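Local structure of HRDC domain-containing protein (Bifidobacterium adolescentis ATCC 15703, 3CYM) at residues A35-S40 and D65-G70; L41-E46 and A94-H99; N85-A90 and L111-Q116; R117-E122 and K182-L187. The protein is of unknown function but probably binds nucleic acid and trims it as a 3'-5' exonuclease. One frame throughout, in Å; residues are numbered along the deposited sequence. Where two conformers were deposited one is given.

Contact 1 of 4, residues A35-S40 and D65-G70; sequences ASSHGS and DGAGIG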
loop_
_atom_site.group_PDB
_atom_site.type_symbol
_atom_site.label_atom_id
_atom_site.label_comp_id
_atom_site.label_asym_id
_atom_site.label_seq_id
_atom_site.Cartn_x
_atom_site.Cartn_y
_atom_site.Cartn_z
ATOM N N ALA A 35 5.024 27.731 7.322
ATOM C CA ALA A 35 5.101 28.214 8.695
ATOM C C ALA A 35 4.188 29.416 8.874
ATOM O O ALA A 35 3.654 29.646 9.962
ATOM C CB ALA A 35 6.543 28.567 9.043
ATOM N N SER A 36 4.011 30.146 7.771
ATOM C CA SER A 36 3.175 31.338 7.710
ATOM C C SER A 36 1.703 31.022 7.435
ATOM O O SER A 36 0.858 31.923 7.436
ATOM C CB SER A 36 3.728 32.290 6.642
ATOM O OG SER A 36 2.980 33.490 6.567
ATOM N N SER A 37 1.396 29.748 7.199
ATOM C CA SER A 37 0.041 29.346 6.817
ATOM C C SER A 37 -0.792 28.804 7.975
ATOM O O SER A 37 -0.263 28.548 9.052
ATOM C CB SER A 37 0.103 28.341 5.670
ATOM O OG SER A 37 0.624 28.960 4.504
ATOM N N HIS A 38 -2.096 28.645 7.739
ATOM C CA HIS A 38 -3.045 28.175 8.761
ATOM C C HIS A 38 -3.834 26.952 8.293
ATOM O O HIS A 38 -3.890 26.646 7.093
ATOM C CB HIS A 38 -4.026 29.288 9.148
ATOM C CG HIS A 38 -3.381 30.457 9.825
ATOM N ND1 HIS A 38 -3.472 30.672 11.183
ATOM C CD2 HIS A 38 -2.641 31.479 9.331
ATOM C CE1 HIS A 38 -2.812 31.774 11.497
ATOM N NE2 HIS A 38 -2.297 32.282 10.391
ATOM N N GLY A 39 -4.444 26.259 9.250
ATOM C CA GLY A 39 -5.249 25.082 8.952
ATOM C C GLY A 39 -4.438 23.863 8.547
ATOM O O GLY A 39 -3.216 23.824 8.720
ATOM N N SER A 40 -5.129 22.884 7.971
ATOM C CA SER A 40 -4.585 21.553 7.726
ATOM C C SER A 40 -3.630 21.451 6.536
ATOM O O SER A 40 -3.684 22.250 5.600
ATOM C CB SER A 40 -5.725 20.557 7.521
ATOM O OG SER A 40 -6.599 20.525 8.625
ATOM N N ASP A 65 -3.230 26.404 2.969
ATOM C CA ASP A 65 -3.891 27.664 2.612
ATOM C C ASP A 65 -2.948 28.861 2.782
ATOM O O ASP A 65 -2.572 29.216 3.899
ATOM C CB ASP A 65 -5.166 27.846 3.450
ATOM C CG ASP A 65 -6.018 29.027 2.991
ATOM O OD1 ASP A 65 -6.735 29.600 3.835
ATOM O OD2 ASP A 65 -5.981 29.383 1.792
ATOM N N GLY A 66 -2.541 29.446 1.659
ATOM C CA GLY A 66 -1.625 30.582 1.664
ATOM C C GLY A 66 -0.245 30.244 1.140
ATOM O O GLY A 66 0.403 31.074 0.505
ATOM N N ALA A 67 0.203 29.024 1.416
ATOM C CA ALA A 67 1.476 28.540 0.911
ATOM C C ALA A 67 1.308 27.969 -0.485
ATOM O O ALA A 67 2.256 27.935 -1.261
ATOM C CB ALA A 67 2.049 27.474 1.844
ATOM N N GLY A 68 0.106 27.492 -0.785
ATOM C CA GLY A 68 -0.180 26.881 -2.073
ATOM C C GLY A 68 0.408 25.494 -2.191
ATOM O O GLY A 68 0.758 24.876 -1.188
ATOM N N ILE A 69 0.525 25.011 -3.423
ATOM C CA ILE A 69 0.976 23.638 -3.676
ATOM C C ILE A 69 2.495 23.557 -3.824
ATOM O O ILE A 69 3.104 24.307 -4.609
ATOM C CB ILE A 69 0.253 23.010 -4.918
ATOM C CG1 ILE A 69 -1.276 23.059 -4.746
ATOM C CG2 ILE A 69 0.739 21.584 -5.185
ATOM C CD1 ILE A 69 -2.082 22.617 -5.972
ATOM N N GLY A 70 3.102 22.667 -3.035
ATOM C CA GLY A 70 4.510 22.308 -3.194
ATOM C C GLY A 70 4.687 20.896 -3.715
ATOM O O GLY A 70 4.208 19.946 -3.097
HETATM O O HOH W 1 -4.550 24.611 5.222
HETATM O O HOH W 2 -3.081 30.590 5.875
#

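Contact 2 of 4, residues L41-E46 and A94-H99; sequences LAADAE and AVWILH. With NA (sodium ion), chain B; NA (sodium ion), chain C.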
loop_
_atom_site.group_PDB
_atom_site.type_symbol
_atom_site.label_atom_id
_atom_site.label_comp_id
_atom_site.label_asym_id
_atom_site.label_seq_id
_atom_site.Cartn_x
_atom_site.Cartn_y
_atom_site.Cartn_z
ATOM N N LEU A 41 -2.773 20.435 6.586
ATOM C CA LEU A 41 -1.830 20.147 5.521
ATOM C C LEU A 41 -2.370 19.029 4.629
ATOM O O LEU A 41 -2.439 17.869 5.042
ATOM C CB LEU A 41 -0.472 19.744 6.105
ATOM C CG LEU A 41 0.683 19.511 5.119
ATOM C CD1 LEU A 41 1.233 20.823 4.559
ATOM C CD2 LEU A 41 1.789 18.725 5.766
ATOM N N ALA A 42 -2.778 19.389 3.415
ATOM C CA ALA A 42 -3.089 18.404 2.378
ATOM C C ALA A 42 -1.787 17.736 1.948
ATOM O O ALA A 42 -0.832 18.428 1.610
ATOM C CB ALA A 42 -3.746 19.089 1.193
ATOM N N ALA A 43 -1.742 16.403 1.972
ATOM C CA ALA A 43 -0.521 15.657 1.643
ATOM C C ALA A 43 -0.742 14.493 0.679
ATOM O O ALA A 43 -1.837 13.939 0.606
ATOM C CB ALA A 43 0.159 15.162 2.904
ATOM N N ASP A 44 0.310 14.144 -0.063
ATOM C CA ASP A 44 0.336 12.954 -0.926
ATOM C C ASP A 44 1.772 12.620 -1.335
ATOM O O ASP A 44 2.694 13.394 -1.065
ATOM C CB ASP A 44 -0.525 13.164 -2.180
ATOM C CG ASP A 44 -1.073 11.878 -2.731
ATOM O OD1 ASP A 44 -0.883 10.819 -2.105
ATOM O OD2 ASP A 44 -1.691 11.897 -3.811
ATOM N N ALA A 45 1.958 11.474 -1.992
ATOM C CA ALA A 45 3.267 11.071 -2.494
ATOM C C ALA A 45 3.132 10.198 -3.722
ATOM O O ALA A 45 2.184 9.421 -3.847
ATOM C CB ALA A 45 4.053 10.339 -1.425
ATOM N N GLU A 46 4.099 10.317 -4.623
ATOM C CA GLU A 46 4.156 9.455 -5.792
ATOM C C GLU A 46 5.353 8.520 -5.727
ATOM O O GLU A 46 6.421 8.895 -5.247
ATOM C CB GLU A 46 4.206 10.275 -7.079
ATOM C CG GLU A 46 3.034 11.249 -7.287
ATOM C CD GLU A 46 1.662 10.604 -7.138
ATOM O OE1 GLU A 46 1.424 9.527 -7.713
ATOM O OE2 GLU A 46 0.796 11.178 -6.439
ATOM N N ALA A 94 -0.063 20.371 13.014
ATOM C CA ALA A 94 -1.150 20.499 12.046
ATOM C C ALA A 94 -1.654 19.139 11.568
ATOM O O ALA A 94 -0.916 18.151 11.563
ATOM C CB ALA A 94 -0.713 21.351 10.851
ATOM N N VAL A 95 -2.914 19.105 11.176
ATOM C CA VAL A 95 -3.569 17.896 10.714
ATOM C C VAL A 95 -3.110 17.587 9.287
ATOM O O VAL A 95 -3.201 18.428 8.403
ATOM C CB VAL A 95 -5.119 18.040 10.781
ATOM C CG1 VAL A 95 -5.820 16.813 10.186
ATOM C CG2 VAL A 95 -5.580 18.261 12.214
ATOM N N TRP A 96 -2.594 16.395 9.076
ATOM C CA TRP A 96 -2.271 15.947 7.737
ATOM C C TRP A 96 -3.511 15.281 7.140
ATOM O O TRP A 96 -4.127 14.422 7.776
ATOM C CB TRP A 96 -1.104 14.969 7.779
ATOM C CG TRP A 96 0.220 15.576 8.158
ATOM C CD1 TRP A 96 0.475 16.407 9.209
ATOM C CD2 TRP A 96 1.478 15.366 7.501
ATOM N NE1 TRP A 96 1.806 16.740 9.242
ATOM C CE2 TRP A 96 2.446 16.117 8.204
ATOM C CE3 TRP A 96 1.882 14.621 6.387
ATOM C CZ2 TRP A 96 3.796 16.144 7.827
ATOM C CZ3 TRP A 96 3.224 14.643 6.019
ATOM C CH2 TRP A 96 4.161 15.400 6.736
ATOM N N ILE A 97 -3.900 15.709 5.944
ATOM C CA ILE A 97 -4.970 15.055 5.203
ATOM C C ILE A 97 -4.359 14.146 4.144
ATOM O O ILE A 97 -3.607 14.599 3.263
ATOM C CB ILE A 97 -5.938 16.047 4.529
ATOM C CG1 ILE A 97 -6.365 17.145 5.490
ATOM C CG2 ILE A 97 -7.173 15.325 4.028
ATOM C CD1 ILE A 97 -6.716 18.397 4.767
ATOM N N LEU A 98 -4.676 12.863 4.258
ATOM C CA LEU A 98 -4.188 11.840 3.351
ATOM C C LEU A 98 -5.373 10.987 2.929
ATOM O O LEU A 98 -6.305 10.792 3.706
ATOM C CB LEU A 98 -3.137 10.966 4.046
ATOM C CG LEU A 98 -1.660 11.395 4.100
ATOM C CD1 LEU A 98 -1.397 12.467 5.134
ATOM C CD2 LEU A 98 -0.769 10.202 4.395
ATOM N N HIS A 99 -5.354 10.515 1.686
ATOM C CA HIS A 99 -6.356 9.568 1.204
ATOM C C HIS A 99 -5.692 8.207 1.213
ATOM O O HIS A 99 -4.747 7.987 0.450
ATOM C CB HIS A 99 -6.819 9.931 -0.214
ATOM C CG HIS A 99 -8.026 9.170 -0.665
ATOM N ND1 HIS A 99 -9.312 9.559 -0.354
ATOM C CD2 HIS A 99 -8.144 8.027 -1.383
ATOM C CE1 HIS A 99 -10.168 8.697 -0.869
ATOM N NE2 HIS A 99 -9.485 7.759 -1.499
HETATM NA NA NA B . -1.571 10.126 -5.793
HETATM NA NA NA C . -1.307 8.112 -2.420
HETATM O O HOH W 3 -3.286 11.897 -0.087
HETATM O O HOH W 4 -0.104 8.562 -4.806
HETATM O O HOH W 5 -1.367 8.592 -7.733
HETATM O O HOH W 6 -2.526 9.474 -0.584
HETATM O O HOH W 7 -2.486 6.568 -0.985
HETATM O O HOH W 8 -2.822 9.118 -4.065
#

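Contact 3 of 4, residues N85-A90 and L111-Q116; sequences NDFNRA and LGMEPQ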
loop_
_atom_site.group_PDB
_atom_site.type_symbol
_atom_site.label_atom_id
_atom_site.label_comp_id
_atom_site.label_asym_id
_atom_site.label_seq_id
_atom_site.Cartn_x
_atom_site.Cartn_y
_atom_site.Cartn_z
ATOM N N ASN A 85 13.572 18.173 8.879
ATOM C CA ASN A 85 13.184 18.638 10.207
ATOM C C ASN A 85 12.729 20.099 10.171
ATOM O O ASN A 85 11.978 20.540 11.037
ATOM C CB ASN A 85 14.323 18.441 11.219
ATOM C CG ASN A 85 14.430 16.999 11.733
ATOM O OD1 ASN A 85 14.575 16.777 12.936
ATOM N ND2 ASN A 85 14.373 16.022 10.827
ATOM N N ASP A 86 13.176 20.837 9.153
ATOM C CA ASP A 86 12.710 22.205 8.913
ATOM C C ASP A 86 11.228 22.170 8.572
ATOM O O ASP A 86 10.462 23.025 9.013
ATOM C CB ASP A 86 13.460 22.855 7.749
ATOM C CG ASP A 86 14.949 22.986 7.999
ATOM O OD1 ASP A 86 15.386 22.892 9.169
ATOM O OD2 ASP A 86 15.685 23.186 7.009
ATOM N N PHE A 87 10.848 21.166 7.785
ATOM C CA PHE A 87 9.469 20.917 7.397
ATOM C C PHE A 87 8.553 20.664 8.596
ATOM O O PHE A 87 7.484 21.251 8.686
ATOM C CB PHE A 87 9.406 19.732 6.424
ATOM C CG PHE A 87 8.062 19.530 5.818
ATOM C CD1 PHE A 87 7.733 20.153 4.632
ATOM C CD2 PHE A 87 7.112 18.729 6.444
ATOM C CE1 PHE A 87 6.484 19.976 4.080
ATOM C CE2 PHE A 87 5.858 18.558 5.899
ATOM C CZ PHE A 87 5.540 19.188 4.725
ATOM N N ASN A 88 8.979 19.786 9.499
ATOM C CA ASN A 88 8.228 19.453 10.709
ATOM C C ASN A 88 7.998 20.648 11.625
ATOM O O ASN A 88 6.929 20.789 12.236
ATOM C CB ASN A 88 8.968 18.378 11.501
ATOM C CG ASN A 88 9.057 17.073 10.768
ATOM O OD1 ASN A 88 8.109 16.650 10.100
ATOM N ND2 ASN A 88 10.195 16.407 10.899
ATOM N N ARG A 89 9.023 21.489 11.730
ATOM C CA ARG A 89 8.972 22.690 12.556
ATOM C C ARG A 89 8.054 23.728 11.930
ATOM O O ARG A 89 7.324 24.426 12.636
ATOM C CB ARG A 89 10.384 23.246 12.781
ATOM C CG ARG A 89 11.274 22.286 13.597
ATOM C CD ARG A 89 12.578 22.903 14.077
ATOM N NE ARG A 89 13.400 23.407 12.983
ATOM C CZ ARG A 89 13.628 24.695 12.748
ATOM N NH1 ARG A 89 13.102 25.621 13.541
ATOM N NH2 ARG A 89 14.386 25.054 11.720
ATOM N N ALA A 90 8.077 23.794 10.603
ATOM C CA ALA A 90 7.196 24.675 9.843
ATOM C C ALA A 90 5.712 24.297 9.974
ATOM O O ALA A 90 4.845 25.169 10.040
ATOM C CB ALA A 90 7.611 24.678 8.393
ATOM N N LEU A 111 11.458 9.557 5.324
ATOM C CA LEU A 111 12.134 10.825 5.027
ATOM C C LEU A 111 12.416 11.639 6.295
ATOM O O LEU A 111 13.199 12.588 6.271
ATOM C CB LEU A 111 11.355 11.636 3.980
ATOM C CG LEU A 111 11.444 11.089 2.545
ATOM C CD1 LEU A 111 10.246 11.489 1.693
ATOM C CD2 LEU A 111 12.738 11.497 1.858
ATOM N N GLY A 112 11.785 11.251 7.403
ATOM C CA GLY A 112 11.993 11.908 8.688
ATOM C C GLY A 112 10.885 12.882 9.049
ATOM O O GLY A 112 11.031 13.670 9.984
ATOM N N MET A 113 9.781 12.831 8.308
ATOM C CA MET A 113 8.615 13.644 8.622
ATOM C C MET A 113 7.877 13.061 9.832
ATOM O O MET A 113 7.922 11.854 10.078
ATOM C CB MET A 113 7.684 13.764 7.414
ATOM C CG MET A 113 8.141 14.773 6.370
ATOM S SD MET A 113 7.212 14.669 4.828
ATOM C CE MET A 113 8.197 13.516 3.928
ATOM N N GLU A 114 7.214 13.927 10.590
ATOM C CA GLU A 114 6.511 13.502 11.794
ATOM C C GLU A 114 5.100 14.088 11.887
ATOM O O GLU A 114 4.883 15.030 12.650
ATOM C CB GLU A 114 7.334 13.863 13.036
ATOM C CG GLU A 114 7.189 12.882 14.195
ATOM C CD GLU A 114 6.084 13.251 15.183
ATOM O OE1 GLU A 114 5.221 12.391 15.468
ATOM O OE2 GLU A 114 6.083 14.395 15.685
ATOM N N PRO A 115 4.136 13.534 11.111
ATOM C CA PRO A 115 2.728 13.937 11.234
ATOM C C PRO A 115 2.181 13.688 12.643
ATOM O O PRO A 115 2.327 12.589 13.190
ATOM C CB PRO A 115 2.015 13.038 10.217
ATOM C CG PRO A 115 3.079 12.631 9.252
ATOM C CD PRO A 115 4.313 12.504 10.068
ATOM N N GLN A 116 1.577 14.709 13.234
ATOM C CA GLN A 116 1.130 14.609 14.624
ATOM C C GLN A 116 -0.361 14.373 14.762
ATOM O O GLN A 116 -0.833 13.941 15.816
ATOM C CB GLN A 116 1.553 15.841 15.418
ATOM C CG GLN A 116 3.044 15.885 15.709
ATOM C CD GLN A 116 3.394 16.928 16.741
ATOM O OE1 GLN A 116 4.081 17.904 16.441
ATOM N NE2 GLN A 116 2.909 16.738 17.964
#

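Contact 4 of 4, residues R117-E122 and K182-L187; sequences RLFDTE and KMRAEL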
loop_
_atom_site.group_PDB
_atom_site.type_symbol
_atom_site.label_atom_id
_atom_site.label_comp_id
_atom_site.label_asym_id
_atom_site.label_seq_id
_atom_site.Cartn_x
_atom_site.Cartn_y
_atom_site.Cartn_z
ATOM N N ARG A 117 -1.091 14.691 13.696
ATOM C CA ARG A 117 -2.530 14.485 13.609
ATOM C C ARG A 117 -2.876 14.055 12.181
ATOM O O ARG A 117 -2.147 14.370 11.235
ATOM C CB ARG A 117 -3.297 15.758 14.002
ATOM C CG ARG A 117 -3.350 16.019 15.520
ATOM C CD ARG A 117 -4.242 17.188 15.906
ATOM N NE ARG A 117 -3.735 18.469 15.416
ATOM C CZ ARG A 117 -4.381 19.630 15.526
ATOM N NH1 ARG A 117 -3.835 20.739 15.040
ATOM N NH2 ARG A 117 -5.568 19.689 16.119
ATOM N N LEU A 118 -3.980 13.331 12.035
ATOM C CA LEU A 118 -4.383 12.788 10.743
ATOM C C LEU A 118 -5.873 12.904 10.509
ATOM O O LEU A 118 -6.670 12.701 11.419
ATOM C CB LEU A 118 -3.978 11.314 10.651
ATOM C CG LEU A 118 -4.189 10.533 9.354
ATOM C CD1 LEU A 118 -3.242 11.039 8.275
ATOM C CD2 LEU A 118 -3.960 9.064 9.631
ATOM N N PHE A 119 -6.242 13.256 9.282
ATOM C CA PHE A 119 -7.578 13.001 8.782
ATOM C C PHE A 119 -7.421 12.169 7.525
ATOM O O PHE A 119 -6.868 12.636 6.529
ATOM C CB PHE A 119 -8.340 14.291 8.478
ATOM C CG PHE A 119 -9.789 14.070 8.155
ATOM C CD1 PHE A 119 -10.751 14.176 9.141
ATOM C CD2 PHE A 119 -10.198 13.746 6.860
ATOM C CE1 PHE A 119 -12.099 13.949 8.851
ATOM C CE2 PHE A 119 -11.540 13.526 6.565
ATOM C CZ PHE A 119 -12.488 13.632 7.560
ATOM N N ASP A 120 -7.902 10.932 7.575
ATOM C CA ASP A 120 -7.846 10.056 6.411
ATOM C C ASP A 120 -9.172 10.131 5.643
ATOM O O ASP A 120 -10.208 9.667 6.129
ATOM C CB ASP A 120 -7.492 8.620 6.833
ATOM C CG ASP A 120 -7.049 7.735 5.673
ATOM O OD1 ASP A 120 -7.522 7.892 4.525
ATOM O OD2 ASP A 120 -6.233 6.830 5.931
ATOM N N THR A 121 -9.137 10.712 4.442
ATOM C CA THR A 121 -10.360 10.885 3.649
ATOM C C THR A 121 -10.890 9.560 3.095
ATOM O O THR A 121 -12.062 9.467 2.761
ATOM C CB THR A 121 -10.210 11.908 2.486
ATOM O OG1 THR A 121 -9.080 11.566 1.677
ATOM C CG2 THR A 121 -10.057 13.326 3.007
ATOM N N GLU A 122 -10.034 8.543 2.988
ATOM C CA GLU A 122 -10.507 7.242 2.561
ATOM C C GLU A 122 -11.217 6.572 3.718
ATOM O O GLU A 122 -12.325 6.090 3.550
ATOM C CB GLU A 122 -9.392 6.344 2.005
ATOM C CG GLU A 122 -9.903 4.943 1.627
ATOM C CD GLU A 122 -9.075 4.231 0.575
ATOM O OE1 GLU A 122 -8.519 3.166 0.900
ATOM O OE2 GLU A 122 -8.988 4.724 -0.572
ATOM N N LYS A 182 -16.077 19.227 4.512
ATOM C CA LYS A 182 -17.357 18.575 4.185
ATOM C C LYS A 182 -17.534 17.225 4.879
ATOM O O LYS A 182 -18.621 16.919 5.363
ATOM C CB LYS A 182 -17.497 18.360 2.670
ATOM C CG LYS A 182 -17.776 19.614 1.857
ATOM C CD LYS A 182 -19.244 20.033 1.907
ATOM C CE LYS A 182 -19.504 21.297 1.079
ATOM N NZ LYS A 182 -18.941 22.521 1.717
ATOM N N MET A 183 -16.469 16.424 4.909
ATOM C CA MET A 183 -16.538 15.073 5.462
ATOM C C MET A 183 -16.609 15.048 6.994
ATOM O O MET A 183 -17.206 14.138 7.560
ATOM C CB MET A 183 -15.384 14.195 4.950
ATOM C CG MET A 183 -15.360 13.969 3.421
ATOM S SD MET A 183 -14.016 12.874 2.917
ATOM C CE MET A 183 -14.788 11.373 3.376
ATOM N N ARG A 184 -16.012 16.044 7.650
ATOM C CA ARG A 184 -16.160 16.229 9.101
ATOM C C ARG A 184 -17.589 16.580 9.471
ATOM O O ARG A 184 -18.139 16.019 10.421
ATOM C CB ARG A 184 -15.225 17.318 9.632
ATOM C CG ARG A 184 -13.859 16.815 9.993
ATOM C CD ARG A 184 -12.975 17.902 10.567
ATOM N NE ARG A 184 -11.572 17.482 10.534
ATOM C CZ ARG A 184 -10.942 16.860 11.528
ATOM N NH1 ARG A 184 -11.575 16.599 12.662
ATOM N NH2 ARG A 184 -9.668 16.510 11.391
ATOM N N ALA A 185 -18.176 17.507 8.714
ATOM C CA ALA A 185 -19.563 17.936 8.910
ATOM C C ALA A 185 -20.530 16.769 8.766
ATOM O O ALA A 185 -21.445 16.627 9.571
ATOM C CB ALA A 185 -19.927 19.071 7.940
ATOM N N GLU A 186 -20.296 15.928 7.761
ATOM C CA GLU A 186 -21.090 14.722 7.524
ATOM C C GLU A 186 -20.882 13.614 8.567
ATOM O O GLU A 186 -21.849 12.961 8.973
ATOM C CB GLU A 186 -20.830 14.188 6.113
ATOM C CG GLU A 186 -21.758 13.050 5.657
ATOM C CD GLU A 186 -23.243 13.410 5.698
ATOM O OE1 GLU A 186 -24.055 12.537 6.079
ATOM O OE2 GLU A 186 -23.603 14.554 5.350
ATOM N N LEU A 187 -19.638 13.388 8.991
ATOM C CA LEU A 187 -19.367 12.411 10.060
ATOM C C LEU A 187 -20.088 12.793 11.348
ATOM O O LEU A 187 -20.690 11.938 12.007
ATOM C CB LEU A 187 -17.865 12.253 10.323
ATOM C CG LEU A 187 -17.059 11.353 9.373
ATOM C CD1 LEU A 187 -15.612 11.784 9.341
ATOM C CD2 LEU A 187 -17.161 9.890 9.757
HETATM O O HOH W 9 -8.455 14.541 13.011
#

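Contact 1 of 4, residues A35-S40 and D65-G70
Asp65 faces Ser37 and His38 where the beta hairpin made by strands 57-65 and 68-72 turns beside the loop that leads from helix 24-35 into strand 40-47. The evidence for how the two are joined is water rather than direct bonding. The amide N of Asp65 donates to a water that in turn donates to His38 O, at 2.8 Å, and to Ser40 O. A second water accepts from His38 N at 2.9 Å and gives its proton to Asp65 O, so both backbone polar groups of Asp65 reach the loop through solvent. Next comes Gly66, whose phi of 110° would jam any beta-carbon against the preceding carbonyl; such an atom would also point at the loop, about 3.4 Å from Ser37 OG. At Ala67 the CB lies 3.4 Å from Ser37 OG, and the amide N of Ala67 comes nearer still to that hydroxyl, at 3.1 Å, though the angle is too poor for a hydrogen bond. Ser37 OG sits anti to its own carbonyl carbon (chi1 -66°), which turns it back to bond Glu33 O in the last turn of helix 24-35. Past Ala67, Gly68 opens the returning strand with another positive phi, 75°. There the carbonyl oxygen Gly68 O is hydrogen-bonded by Tyr30 OH from the same helix.

Contact 2 of 4, residues L41-E46 and A94-H99
Leu41 lays its CD2 methyl over the indole of Trp96, a CH-pi contact 3.8 Å from the centroid of the six-membered ring and 16° off its normal, on neighbouring parallel strands of the central sheet of the RNase H-like exonuclease fold. Both side chains point the same way from one face of that sheet; Ala43 CB, on the same side, meets Trp96 CE3 obliquely and Leu98 CD1. Beneath them three backbone bonds set the parallel register: Leu41 N to Val95 O at 2.7 Å, Ile97 N to Leu41 O, nearly straight at 170°, and Ala43 N to Ile97 O. Replacing Trp96 by an alanine would probably leave Leu41 CD2 without the ring face it rests on and open a gap beside Ala43. Farther along, strand 41-46 carries the metal ligands. Asp44 bridges two sodium ions, through OD2 at 2.7 Å to one and OD1 at 2.8 Å to the other; Glu46 OE2 and Asp172 add to the first site, consistent with the paired-metal centre of DEDD exonucleases. Where the strands splay apart, a water takes over the pairing, donating to Ala43 O at 2.6 Å and accepting from His99 N at 3.1 Å.

Contact 3 of 4, residues N85-A90 and L111-Q116
Asn88 reaches from helix 84-91 to the backbone of the 111-116 loop and uses both ends of its amide. Its CG stands anti to the carbonyl carbon (chi1 -65°), which carries the group off the helix flank toward Gly112 and Glu114. ND2 donates to Gly112 O at 3.0 Å, with the acceptor only 5° out of the amide plane. OD1 accepts from Glu114 N at 2.9 Å, though this donor stands well above the carbonyl plane, so the second bond is less well aimed than the first. Gly112 ends helix 101-111 in a Schellman motif, its positive phi suited to a residue without a side chain. The residue before Asn88, Phe87, has CG anti to its backbone N (chi1 -172°) and sends its ring inward, where CD2 meets Met113 CG at 4.1 Å. The extended CB-CG bond of Met113 carries SD to 4.7 Å from the Phe87 ring centroid, an oblique Met-aromatic contact. Phe62 and Trp84 also meet the Phe87 ring. With a donor and an acceptor of fixed backbone position, the Asn88 amide has its flip state defined: turning it over would set like against like at both ends, and the loop is thereby tied to the helix.

Contact 4 of 4, residues R117-E122 and K182-L187
Phe119 and Arg184 are brought together by the first torsion of one and the extended chain of the other: CG of Phe119 stands anti to its backbone N (chi1 -171°), sending the ring from the edge strand toward helix 176-190, while Arg184 runs extended from CG to NE in the opposite direction. They slide past each other, with Arg184 CG 3.6 Å from Phe119 CE1 and Arg184 NH2 3.4 Å from Phe119 CD1. CD1 lies over one face of the guanidinium, offset toward its rim, and the two planes stand 41° apart, so this is no flat stack. The polar end is held separately: NH2 forms a salt bridge with Glu180 and donates to a water at 2.8 Å, which donates to Leu118 O. With an alanine in place of Arg184, Glu180 would probably lose its charged mate and the flank of the Phe119 ring its cover, while Leu118 O would lose its water link to the helix. At the far end of the ring, Phe119 CZ meets Met183 CB at 3.9 Å and Leu187 CD1 at 4.0 Å. Met183 continues across to Thr121, its CE 3.4 Å from Thr121 O and its SD against CB and CG2. Thr121 opens helix 121-127, which Asp120 N-caps by accepting from Glu122 N through OD1; Thr121 OG1 bonds His99. Strand 117-120 and segment 182-187 have axes 10.9 Å apart and cross at 82°, a helix laid across an edge strand of the sheet, as in the layered alpha/beta architecture of RNase H-like exonucleases.

Overall arrangement
Contacts 2 and 4 are buried and contact 3 partly so, whereas contact 1 lies at the surface. The chemistry follows: contact 1 relies on waters between backbones, contact 2 on direct strand pairing and metal ligation, contact 3 on one amide with a Met-aromatic pair, contact 4 on apolar packing beside an arginine. Strand 95-98 of contact 2 lies between strands 40-47 and 117-120, so contacts 2 and 4 share the sheet; Trp96 O is 2.8 Å from Phe119 N, a probable hydrogen bond. Contact 1 feeds the same sheet through Ser40, packed on Val95 and Ile97. Contact 3 covers Trp96, whose CH2 is 3.7 Å from Met113 SD, and joins contact 4 through sequence alone.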